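Local coordinates for protein inorganic polyphosphate/ATP-glucomannokinase (PDB 1WOQ) that phosphorylates glucose and mannose, drawing the phosphate from inorganic polyphosphate or ATP, as a bacterial kinase of the ROK family, at residues N166-L169 against G170-E173; D175-A179 against E180-S184; F206-V209 against E210-S214. All blocks are in the same frame, centred on the assembly; numbering follows the deposited sequence.

Contact 1. Residues N166-L169 against G170-E173; sequences NAEL and GHLE. With BGC (beta-D-glucopyranose), chain C.
Glu168 and His171 reach in the same direction, flank to flank, with carboxylate and imidazole planes only 20° apart, and together they hold one side of the glucose in the sugar pocket of this ROK-family kinase. The turn between them is a short 3-10-like one: His171 N donates to Glu168 O at 3.0 Å, and this backbone bond sets the two side chains next to each other. Glu168 bends at chi2 (-74°), which brings its carboxylate round to the sugar. There it works as a fork, OE1 taking the proton of O2 of the glucose and OE2 that of O3, each at 2.6 Å. His171 meets the same O2 with the edge of its ring, NE2 donating to it at 2.8 Å, so this hydroxyl gives to the glutamate and receives from the histidine. A second NE2 bond, to O1, is longer. The other ring nitrogen, ND1, is bonded to Asp178 OD2, which helps fix how the imidazole is turned. Further along the turn, Leu169 and Leu172 also pack alongside each other, CG of Leu169 3.9 Å from CD1 of Leu172, and Leu172 carries on to Val209 and Leu212 of helix 195-213. One water ties carboxylate to backbone: it donates to Glu168 OE1 and accepts from Gly170 N, both at 3.0 Å.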
ATOM      1  N   ASN A 166       9.427   5.465   1.421  1.00 12.31           N
ATOM      2  CA  ASN A 166      10.114   4.187   1.360  1.00 11.64           C
ATOM      3  C   ASN A 166      10.600   3.502   2.632  1.00 11.96           C
ATOM      4  O   ASN A 166      11.639   2.844   2.614  1.00 12.64           O
ATOM      5  CB  ASN A 166      11.279   4.315   0.370  1.00 12.73           C
ATOM      6  CG  ASN A 166      10.808   4.571  -1.057  1.00 13.11           C
ATOM      7  OD1 ASN A 166      11.257   5.514  -1.723  1.00 14.63           O
ATOM      8  ND2 ASN A 166       9.904   3.727  -1.534  1.00  9.88           N
ATOM      9  N   ALA A 167       9.868   3.629   3.735  1.00 11.93           N
ATOM     10  CA  ALA A 167      10.295   2.923   4.944  1.00 12.30           C
ATOM     11  C   ALA A 167       9.960   1.452   4.683  1.00 11.96           C
ATOM     12  O   ALA A 167       8.841   1.135   4.274  1.00 12.76           O
ATOM     13  CB  ALA A 167       9.532   3.431   6.168  1.00 12.50           C
ATOM     14  N   GLU A 168      10.922   0.557   4.900  1.00 11.10           N
ATOM     15  CA  GLU A 168      10.699  -0.872   4.667  1.00 10.85           C
ATOM     16  C   GLU A 168      10.767  -1.665   5.968  1.00 11.23           C
ATOM     17  O   GLU A 168      11.545  -2.608   6.090  1.00 11.26           O
ATOM     18  CB  GLU A 168      11.738  -1.410   3.672  1.00 12.31           C
ATOM     19  CG  GLU A 168      11.486  -1.009   2.217  1.00 11.99           C
ATOM     20  CD  GLU A 168      10.325  -1.772   1.589  1.00 13.23           C
ATOM     21  OE1 GLU A 168      10.093  -2.933   1.987  1.00 12.30           O
ATOM     22  OE2 GLU A 168       9.662  -1.220   0.681  1.00 12.65           O
ATOM     23  N   LEU A 169       9.936  -1.279   6.932  1.00 11.80           N
ATOM     24  CA  LEU A 169       9.903  -1.926   8.240  1.00 13.61           C
ATOM     25  C   LEU A 169       9.460  -3.381   8.219  1.00 12.27           C
ATOM     26  O   LEU A 169       9.597  -4.088   9.220  1.00 12.49           O
ATOM     27  CB  LEU A 169       9.015  -1.120   9.195  1.00 14.47           C
ATOM     28  CG  LEU A 169       9.692  -0.039  10.049  1.00 21.15           C
ATOM     29  CD1 LEU A 169      10.912   0.533   9.358  1.00 20.21           C
ATOM     30  CD2 LEU A 169       8.681   1.048  10.378  1.00 16.65           C
ATOM     31  N   GLY A 170       8.925  -3.830   7.088  1.00 12.31           N
ATOM     32  CA  GLY A 170       8.514  -5.215   6.982  1.00 12.41           C
ATOM     33  C   GLY A 170       9.754  -6.078   6.858  1.00 14.06           C
ATOM     34  O   GLY A 170       9.683  -7.304   6.960  1.00 14.15           O
ATOM     35  N   HIS A 171      10.901  -5.433   6.655  1.00 12.74           N
ATOM     36  CA  HIS A 171      12.154  -6.156   6.506  1.00 13.49           C
ATOM     37  C   HIS A 171      13.137  -5.963   7.646  1.00 14.04           C
ATOM     38  O   HIS A 171      14.333  -6.224   7.511  1.00 13.80           O
ATOM     39  CB  HIS A 171      12.780  -5.826   5.147  1.00 14.59           C
ATOM     40  CG  HIS A 171      11.964  -6.332   3.998  1.00 15.65           C
ATOM     41  ND1 HIS A 171      11.700  -7.674   3.819  1.00 15.74           N
ATOM     42  CD2 HIS A 171      11.271  -5.679   3.036  1.00 14.97           C
ATOM     43  CE1 HIS A 171      10.874  -7.824   2.799  1.00 15.35           C
ATOM     44  NE2 HIS A 171      10.597  -6.630   2.306  1.00 15.67           N
ATOM     45  N   LEU A 172      12.619  -5.491   8.773  1.00 11.96           N
ATOM     46  CA  LEU A 172      13.430  -5.364   9.967  1.00 12.66           C
ATOM     47  C   LEU A 172      13.706  -6.818  10.317  1.00 14.64           C
ATOM     48  O   LEU A 172      12.894  -7.692  10.007  1.00 14.77           O
ATOM     49  CB  LEU A 172      12.619  -4.756  11.113  1.00 13.44           C
ATOM     50  CG  LEU A 172      12.293  -3.266  11.112  1.00 11.13           C
ATOM     51  CD1 LEU A 172      11.228  -2.972  12.172  1.00 14.83           C
ATOM     52  CD2 LEU A 172      13.564  -2.476  11.395  1.00 12.64           C
ATOM     53  N   GLU A 173      14.845  -7.091  10.937  1.00 13.20           N
ATOM     54  CA  GLU A 173      15.131  -8.453  11.350  1.00 15.25           C
ATOM     55  C   GLU A 173      14.619  -8.551  12.775  1.00 14.56           C
ATOM     56  O   GLU A 173      14.846  -7.650  13.580  1.00 14.45           O
ATOM     57  CB  GLU A 173      16.629  -8.733  11.327  1.00 16.16           C
ATOM     58  CG  GLU A 173      16.984 -10.096  11.886  1.00 19.25           C
ATOM     59  CD  GLU A 173      18.473 -10.308  11.972  1.00 22.08           C
ATOM     60  OE1 GLU A 173      18.943 -10.738  13.048  1.00 21.65           O
ATOM     61  OE2 GLU A 173      19.167 -10.046  10.965  1.00 19.79           O
TER
HETATM   62  C2  BGC C 290       7.840  -4.988   0.325  1.00 13.64           C
HETATM   63  C3  BGC C 290       7.251  -3.588   0.547  1.00 11.49           C
HETATM   64  C4  BGC C 290       5.719  -3.643   0.457  1.00 12.77           C
HETATM   65  C5  BGC C 290       5.182  -4.709   1.424  1.00 13.44           C
HETATM   66  C6  BGC C 290       3.679  -4.897   1.350  1.00 15.12           C
HETATM   67  C1  BGC C 290       7.208  -5.962   1.322  1.00 13.33           C
HETATM   68  O1  BGC C 290       7.691  -7.245   1.123  1.00 16.49           O
HETATM   69  O2  BGC C 290       9.246  -4.954   0.504  1.00 12.64           O
HETATM   70  O3  BGC C 290       7.762  -2.684  -0.421  1.00 11.76           O
HETATM   71  O4  BGC C 290       5.169  -2.373   0.790  1.00 12.12           O
HETATM   72  O5  BGC C 290       5.790  -5.988   1.136  1.00 14.15           O
HETATM   73  O6  BGC C 290       3.252  -5.147   0.020  1.00 15.80           O
HETATM   74  O   HOH W   1       8.207  -3.145   4.249  1.00 12.94           O

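Contact 2. Residues D175-A179 against E180-S184. With BGC (beta-D-glucopyranose), chain C.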
ATOM      1  N   ASP A 175      14.190 -11.535  15.908  1.00 14.34           N
ATOM      2  CA  ASP A 175      14.419 -12.889  16.391  1.00 15.45           C
ATOM      3  C   ASP A 175      15.013 -13.816  15.329  1.00 15.22           C
ATOM      4  O   ASP A 175      14.551 -14.941  15.126  1.00 17.25           O
ATOM      5  CB  ASP A 175      13.124 -13.462  16.974  1.00 15.21           C
ATOM      6  CG  ASP A 175      12.659 -12.694  18.202  1.00 17.34           C
ATOM      7  OD1 ASP A 175      13.530 -12.302  19.008  1.00 17.64           O
ATOM      8  OD2 ASP A 175      11.441 -12.482  18.370  1.00 17.98           O
ATOM      9  N   GLY A 176      16.039 -13.315  14.645  1.00 13.74           N
ATOM     10  CA  GLY A 176      16.739 -14.093  13.636  1.00 14.96           C
ATOM     11  C   GLY A 176      16.115 -14.214  12.259  1.00 15.38           C
ATOM     12  O   GLY A 176      16.667 -14.896  11.395  1.00 15.52           O
ATOM     13  N   HIS A 177      14.981 -13.558  12.035  1.00 14.82           N
ATOM     14  CA  HIS A 177      14.317 -13.638  10.740  1.00 15.45           C
ATOM     15  C   HIS A 177      13.832 -12.316  10.188  1.00 15.20           C
ATOM     16  O   HIS A 177      13.562 -11.382  10.931  1.00 14.47           O
ATOM     17  CB  HIS A 177      13.095 -14.554  10.814  1.00 17.27           C
ATOM     18  CG  HIS A 177      13.429 -16.006  10.894  1.00 20.13           C
ATOM     19  ND1 HIS A 177      13.373 -16.717  12.073  1.00 21.48           N
ATOM     20  CD2 HIS A 177      13.830 -16.881   9.943  1.00 20.37           C
ATOM     21  CE1 HIS A 177      13.726 -17.968  11.844  1.00 20.91           C
ATOM     22  NE2 HIS A 177      14.009 -18.093  10.560  1.00 22.57           N
ATOM     23  N   ASP A 178      13.712 -12.258   8.866  1.00 14.58           N
ATOM     24  CA  ASP A 178      13.174 -11.079   8.211  1.00 16.68           C
ATOM     25  C   ASP A 178      11.756 -11.056   8.786  1.00 14.76           C
ATOM     26  O   ASP A 178      11.044 -12.055   8.714  1.00 13.49           O
ATOM     27  CB  ASP A 178      13.168 -11.302   6.696  1.00 18.47           C
ATOM     28  CG  ASP A 178      12.388 -10.246   5.957  1.00 20.55           C
ATOM     29  OD1 ASP A 178      11.143 -10.336   5.941  1.00 26.59           O
ATOM     30  OD2 ASP A 178      13.018  -9.328   5.399  1.00 20.70           O
ATOM     31  N   ALA A 179      11.357  -9.930   9.372  1.00 14.93           N
ATOM     32  CA  ALA A 179      10.049  -9.818  10.016  1.00 14.65           C
ATOM     33  C   ALA A 179       8.855 -10.399   9.265  1.00 14.67           C
ATOM     34  O   ALA A 179       8.084 -11.169   9.833  1.00 14.00           O
ATOM     35  CB  ALA A 179       9.767  -8.361  10.376  1.00 15.64           C
ATOM     36  N   GLU A 180       8.691 -10.043   7.996  1.00 15.50           N
ATOM     37  CA  GLU A 180       7.540 -10.537   7.254  1.00 15.84           C
ATOM     38  C   GLU A 180       7.561 -12.024   6.936  1.00 16.28           C
ATOM     39  O   GLU A 180       6.513 -12.602   6.650  1.00 16.27           O
ATOM     40  CB  GLU A 180       7.337  -9.737   5.958  1.00 16.79           C
ATOM     41  CG  GLU A 180       8.429  -9.882   4.922  1.00 18.43           C
ATOM     42  CD  GLU A 180       8.011  -9.313   3.577  1.00 20.96           C
ATOM     43  OE1 GLU A 180       7.412  -8.221   3.560  1.00 18.28           O
ATOM     44  OE2 GLU A 180       8.284  -9.956   2.541  1.00 20.68           O
ATOM     45  N   THR A 181       8.730 -12.654   6.984  1.00 17.69           N
ATOM     46  CA  THR A 181       8.784 -14.080   6.689  1.00 19.15           C
ATOM     47  C   THR A 181       8.081 -14.868   7.791  1.00 20.02           C
ATOM     48  O   THR A 181       7.693 -16.019   7.592  1.00 21.05           O
ATOM     49  CB  THR A 181      10.240 -14.584   6.524  1.00 20.61           C
ATOM     50  OG1 THR A 181      10.947 -14.457   7.761  1.00 24.78           O
ATOM     51  CG2 THR A 181      10.955 -13.781   5.453  1.00 18.71           C
ATOM     52  N   LYS A 182       7.893 -14.237   8.946  1.00 18.94           N
ATOM     53  CA  LYS A 182       7.228 -14.891  10.068  1.00 18.00           C
ATOM     54  C   LYS A 182       5.899 -14.255  10.486  1.00 18.80           C
ATOM     55  O   LYS A 182       5.028 -14.938  11.032  1.00 18.05           O
ATOM     56  CB  LYS A 182       8.160 -14.917  11.285  1.00 20.52           C
ATOM     57  CG  LYS A 182       9.332 -15.877  11.164  1.00 23.72           C
ATOM     58  CD  LYS A 182       8.851 -17.320  11.160  1.00 26.46           C
ATOM     59  CE  LYS A 182      10.018 -18.294  11.120  1.00 31.23           C
ATOM     60  NZ  LYS A 182       9.552 -19.708  11.215  1.00 33.17           N
ATOM     61  N   ALA A 183       5.730 -12.962  10.215  1.00 17.62           N
ATOM     62  CA  ALA A 183       4.521 -12.264  10.644  1.00 15.81           C
ATOM     63  C   ALA A 183       3.568 -11.711   9.584  1.00 16.71           C
ATOM     64  O   ALA A 183       2.626 -11.000   9.925  1.00 16.82           O
ATOM     65  CB  ALA A 183       4.910 -11.139  11.612  1.00 18.33           C
ATOM     66  N   SER A 184       3.797 -12.014   8.311  1.00 16.60           N
ATOM     67  CA  SER A 184       2.888 -11.528   7.275  1.00 16.83           C
ATOM     68  C   SER A 184       1.608 -12.355   7.379  1.00 17.44           C
ATOM     69  O   SER A 184       1.568 -13.358   8.095  1.00 16.63           O
ATOM     70  CB  SER A 184       3.496 -11.714   5.886  1.00 17.99           C
ATOM     71  OG  SER A 184       3.651 -13.090   5.588  1.00 18.44           O
TER
HETATM   72  C2  BGC C 290       7.840  -4.988   0.325  1.00 13.64           C
HETATM   73  C3  BGC C 290       7.251  -3.588   0.547  1.00 11.49           C
HETATM   74  C4  BGC C 290       5.719  -3.643   0.457  1.00 12.77           C
HETATM   75  C5  BGC C 290       5.182  -4.709   1.424  1.00 13.44           C
HETATM   76  C6  BGC C 290       3.679  -4.897   1.350  1.00 15.12           C
HETATM   77  C1  BGC C 290       7.208  -5.962   1.322  1.00 13.33           C
HETATM   78  O1  BGC C 290       7.691  -7.245   1.123  1.00 16.49           O
HETATM   79  O2  BGC C 290       9.246  -4.954   0.504  1.00 12.64           O
HETATM   80  O3  BGC C 290       7.762  -2.684  -0.421  1.00 11.76           O
HETATM   81  O4  BGC C 290       5.169  -2.373   0.790  1.00 12.12           O
HETATM   82  O5  BGC C 290       5.790  -5.988   1.136  1.00 14.15           O
HETATM   83  O6  BGC C 290       3.252  -5.147   0.020  1.00 15.80           O
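The chain leaves the short strand 177-178 and turns at once into helix 179-183, with Asp178 at the N-cap. Thr181 N reaches back to Asp178 O at 3.0 Å, and Ala179 O takes both Lys182 N and Ala183 N. The cap itself is loose: Asp178 OD1 accepts from Glu180 N at 3.2 Å, a weak, bent bond, while OD2 is bonded to His171 ND1. Thr181 adds a second grip on Asp178 O. With chi1 at 65°, its OG1 sits between the backbone N and the carbonyl carbon, and from there it donates in the carbonyl plane, on a lone pair, at 2.6 Å. Its CG2 rests against Asp178 CB. On the outer side Lys182 bends at chi2, and its CE lies over the centre of the His177 ring, 3.8 Å from the centroid, a CH-pi contact. Glu180 extends the other way, into the sugar pocket, where OE1 comes within 2.6 Å of O1 of the glucose and also accepts from Ile153 N. With an alanine at Glu180, Ile153 N is likely to lose this acceptor and a gap to open beside O1 of the sugar. At the far end Ser184 OG donates to Glu180 O and caps the next helix, 185-190, through Ala187 N. Backbone bonds from Ala179 to Leu172 and from Glu180 to Gly170 fasten the turn to the preceding loop, and Asp175 forms a salt bridge with Arg204 of helix 195-213. Strand 177-178 itself pairs antiparallel with strand 173-174 in a small two-stranded sheet.

Contact 3. Residues F206-V209 against E210-S214; sequences FSHV and EFLFS
Glu210 N donates to Phe206 O at 2.8 Å, the first of four consecutive i to i+4 bonds that run on through Phe211 N to Ser207 O, Leu212 N to His208 O and Phe213 N to Val209 O. Ser207 O has a further partner, a water that donates to it at 2.6 Å and reaches Glu210 OE2 at 3.3 Å, bridging the backbone to the carboxylate. That carboxylate is carried out on an extended chain, and its OE1 is hydrogen-bonded to Thr239 OG1. Ser207 OG turns back along the helix to Gln203 O and Arg204 O. These are the last turns of helix 195-213, which packs against the mixed sheet containing strands 143-149 and 217-221 in the actin-like ATPase fold to which ROK kinases belong. Ser214, with positive phi, leaves the helical path, though its N still donates to Glu210 O. Between the two segments, side chain meets side chain at His208 and Leu212. The imidazole swings toward the following turn, CG opposite the backbone N (chi1 179°), and Leu212 lies across it. Leu212 CG stands over one face, offset toward the rim, 4.2 Å from the ring centroid and 17° off the normal, a CH-pi contact; CD1 comes closest, 3.5 Å from His208 CE1. On the sheet side Val209 meets Leu145 and Phe218, Phe206 sets its ring edge-to-face with Phe218, and Phe213 does the same with Phe157.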
ATOM      1  N   PHE A 206       5.358  -5.175  17.012  1.00 14.23           N
ATOM      2  CA  PHE A 206       4.964  -3.824  17.379  1.00 15.11           C
ATOM      3  C   PHE A 206       5.709  -3.256  18.578  1.00 16.09           C
ATOM      4  O   PHE A 206       6.006  -2.062  18.603  1.00 14.62           O
ATOM      5  CB  PHE A 206       3.450  -3.741  17.599  1.00 15.01           C
ATOM      6  CG  PHE A 206       2.661  -3.783  16.323  1.00 14.74           C
ATOM      7  CD1 PHE A 206       2.082  -4.966  15.884  1.00 16.57           C
ATOM      8  CD2 PHE A 206       2.531  -2.640  15.536  1.00 15.07           C
ATOM      9  CE1 PHE A 206       1.384  -5.014  14.677  1.00 15.54           C
ATOM     10  CE2 PHE A 206       1.837  -2.676  14.329  1.00 15.73           C
ATOM     11  CZ  PHE A 206       1.262  -3.868  13.899  1.00 14.64           C
ATOM     12  N   SER A 207       6.025  -4.089  19.566  1.00 14.67           N
ATOM     13  CA  SER A 207       6.760  -3.580  20.719  1.00 15.44           C
ATOM     14  C   SER A 207       8.181  -3.213  20.287  1.00 14.78           C
ATOM     15  O   SER A 207       8.767  -2.259  20.796  1.00 14.20           O
ATOM     16  CB  SER A 207       6.782  -4.610  21.862  1.00 16.43           C
ATOM     17  OG  SER A 207       7.477  -5.783  21.500  1.00 19.47           O
ATOM     18  N   HIS A 208       8.737  -3.960  19.337  1.00 15.23           N
ATOM     19  CA  HIS A 208      10.080  -3.654  18.854  1.00 14.46           C
ATOM     20  C   HIS A 208      10.062  -2.334  18.087  1.00 14.29           C
ATOM     21  O   HIS A 208      10.897  -1.463  18.321  1.00 14.04           O
ATOM     22  CB  HIS A 208      10.602  -4.761  17.933  1.00 15.29           C
ATOM     23  CG  HIS A 208      11.970  -4.488  17.388  1.00 14.37           C
ATOM     24  ND1 HIS A 208      12.240  -4.438  16.037  1.00 18.37           N
ATOM     25  CD2 HIS A 208      13.144  -4.241  18.015  1.00 13.79           C
ATOM     26  CE1 HIS A 208      13.522  -4.172  15.856  1.00 15.91           C
ATOM     27  NE2 HIS A 208      14.093  -4.048  17.040  1.00 18.82           N
ATOM     28  N   VAL A 209       9.104  -2.187  17.177  1.00 12.44           N
ATOM     29  CA  VAL A 209       8.995  -0.968  16.378  1.00 13.38           C
ATOM     30  C   VAL A 209       8.672   0.227  17.281  1.00 13.01           C
ATOM     31  O   VAL A 209       9.106   1.352  17.033  1.00 13.13           O
ATOM     32  CB  VAL A 209       7.907  -1.127  15.289  1.00 12.94           C
ATOM     33  CG1 VAL A 209       7.720   0.181  14.527  1.00 13.78           C
ATOM     34  CG2 VAL A 209       8.313  -2.242  14.320  1.00 13.31           C
ATOM     35  N   GLU A 210       7.911  -0.037  18.336  1.00 13.51           N
ATOM     36  CA  GLU A 210       7.539   0.986  19.303  1.00 14.23           C
ATOM     37  C   GLU A 210       8.806   1.510  19.978  1.00 14.23           C
ATOM     38  O   GLU A 210       8.955   2.717  20.203  1.00 14.32           O
ATOM     39  CB  GLU A 210       6.582   0.368  20.327  1.00 16.77           C
ATOM     40  CG  GLU A 210       6.303   1.190  21.553  1.00 20.42           C
ATOM     41  CD  GLU A 210       5.196   0.574  22.378  1.00 21.62           C
ATOM     42  OE1 GLU A 210       4.016   0.786  22.033  1.00 24.64           O
ATOM     43  OE2 GLU A 210       5.507  -0.141  23.353  1.00 23.19           O
ATOM     44  N   PHE A 211       9.727   0.603  20.289  1.00 13.73           N
ATOM     45  CA  PHE A 211      10.981   1.007  20.919  1.00 13.76           C
ATOM     46  C   PHE A 211      11.839   1.776  19.915  1.00 12.36           C
ATOM     47  O   PHE A 211      12.520   2.739  20.269  1.00 12.54           O
ATOM     48  CB  PHE A 211      11.752  -0.216  21.426  1.00 14.58           C
ATOM     49  CG  PHE A 211      13.039   0.128  22.130  1.00 17.87           C
ATOM     50  CD1 PHE A 211      14.199   0.383  21.407  1.00 19.16           C
ATOM     51  CD2 PHE A 211      13.078   0.236  23.515  1.00 17.65           C
ATOM     52  CE1 PHE A 211      15.383   0.746  22.054  1.00 20.09           C
ATOM     53  CE2 PHE A 211      14.256   0.597  24.172  1.00 20.47           C
ATOM     54  CZ  PHE A 211      15.410   0.853  23.437  1.00 20.57           C
ATOM     55  N   LEU A 212      11.795   1.353  18.658  1.00 12.69           N
ATOM     56  CA  LEU A 212      12.580   2.011  17.621  1.00 12.22           C
ATOM     57  C   LEU A 212      12.145   3.444  17.307  1.00 13.36           C
ATOM     58  O   LEU A 212      12.991   4.297  17.039  1.00 14.53           O
ATOM     59  CB  LEU A 212      12.539   1.193  16.320  1.00 11.81           C
ATOM     60  CG  LEU A 212      13.224  -0.176  16.304  1.00 13.48           C
ATOM     61  CD1 LEU A 212      13.011  -0.846  14.947  1.00 13.07           C
ATOM     62  CD2 LEU A 212      14.717  -0.001  16.580  1.00 11.66           C
ATOM     63  N   PHE A 213      10.845   3.722  17.360  1.00 13.91           N
ATOM     64  CA  PHE A 213      10.365   5.052  16.984  1.00 13.50           C
ATOM     65  C   PHE A 213       9.402   5.807  17.896  1.00 12.86           C
ATOM     66  O   PHE A 213       9.038   6.940  17.581  1.00 13.17           O
ATOM     67  CB  PHE A 213       9.738   4.969  15.588  1.00 13.06           C
ATOM     68  CG  PHE A 213      10.726   4.686  14.501  1.00 15.24           C
ATOM     69  CD1 PHE A 213      11.645   5.656  14.120  1.00 17.76           C
ATOM     70  CD2 PHE A 213      10.765   3.441  13.888  1.00 19.04           C
ATOM     71  CE1 PHE A 213      12.599   5.387  13.142  1.00 22.21           C
ATOM     72  CE2 PHE A 213      11.717   3.161  12.909  1.00 20.90           C
ATOM     73  CZ  PHE A 213      12.633   4.140  12.539  1.00 19.07           C
ATOM     74  N   SER A 214       8.981   5.200  19.005  1.00 13.66           N
ATOM     75  CA  SER A 214       8.046   5.860  19.925  1.00 13.09           C
ATOM     76  C   SER A 214       6.968   6.608  19.149  1.00 13.17           C
ATOM     77  O   SER A 214       6.802   7.824  19.292  1.00 13.05           O
ATOM     78  CB  SER A 214       8.796   6.843  20.830  1.00 14.45           C
ATOM     79  OG  SER A 214       9.674   6.151  21.705  1.00 16.82           O
TER
HETATM   80  O   HOH W   2       8.507  -1.397  23.278  1.00 28.73           O

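Along the chain the three contacts follow in order, contact 1 in the loop between strands 162-164 and 173-174, contact 2 where strand 177-178 runs into helix 179-183, contact 3 at the end of helix 195-213. The centres of contacts 1 and 2 are 11 Å apart and the two join through the backbone, Leu172 O lying 2.8 Å from Ala179 N. Each supplies part of the sugar site, which Asn96 and Asp123 help to complete. Contact 3 takes no part. Its centre is 13 Å from that of contact 1, which it meets through Leu172, and 15 Å from that of contact 2, which it does not touch. Leu172 thus joins the glucose-binding loop to that helix.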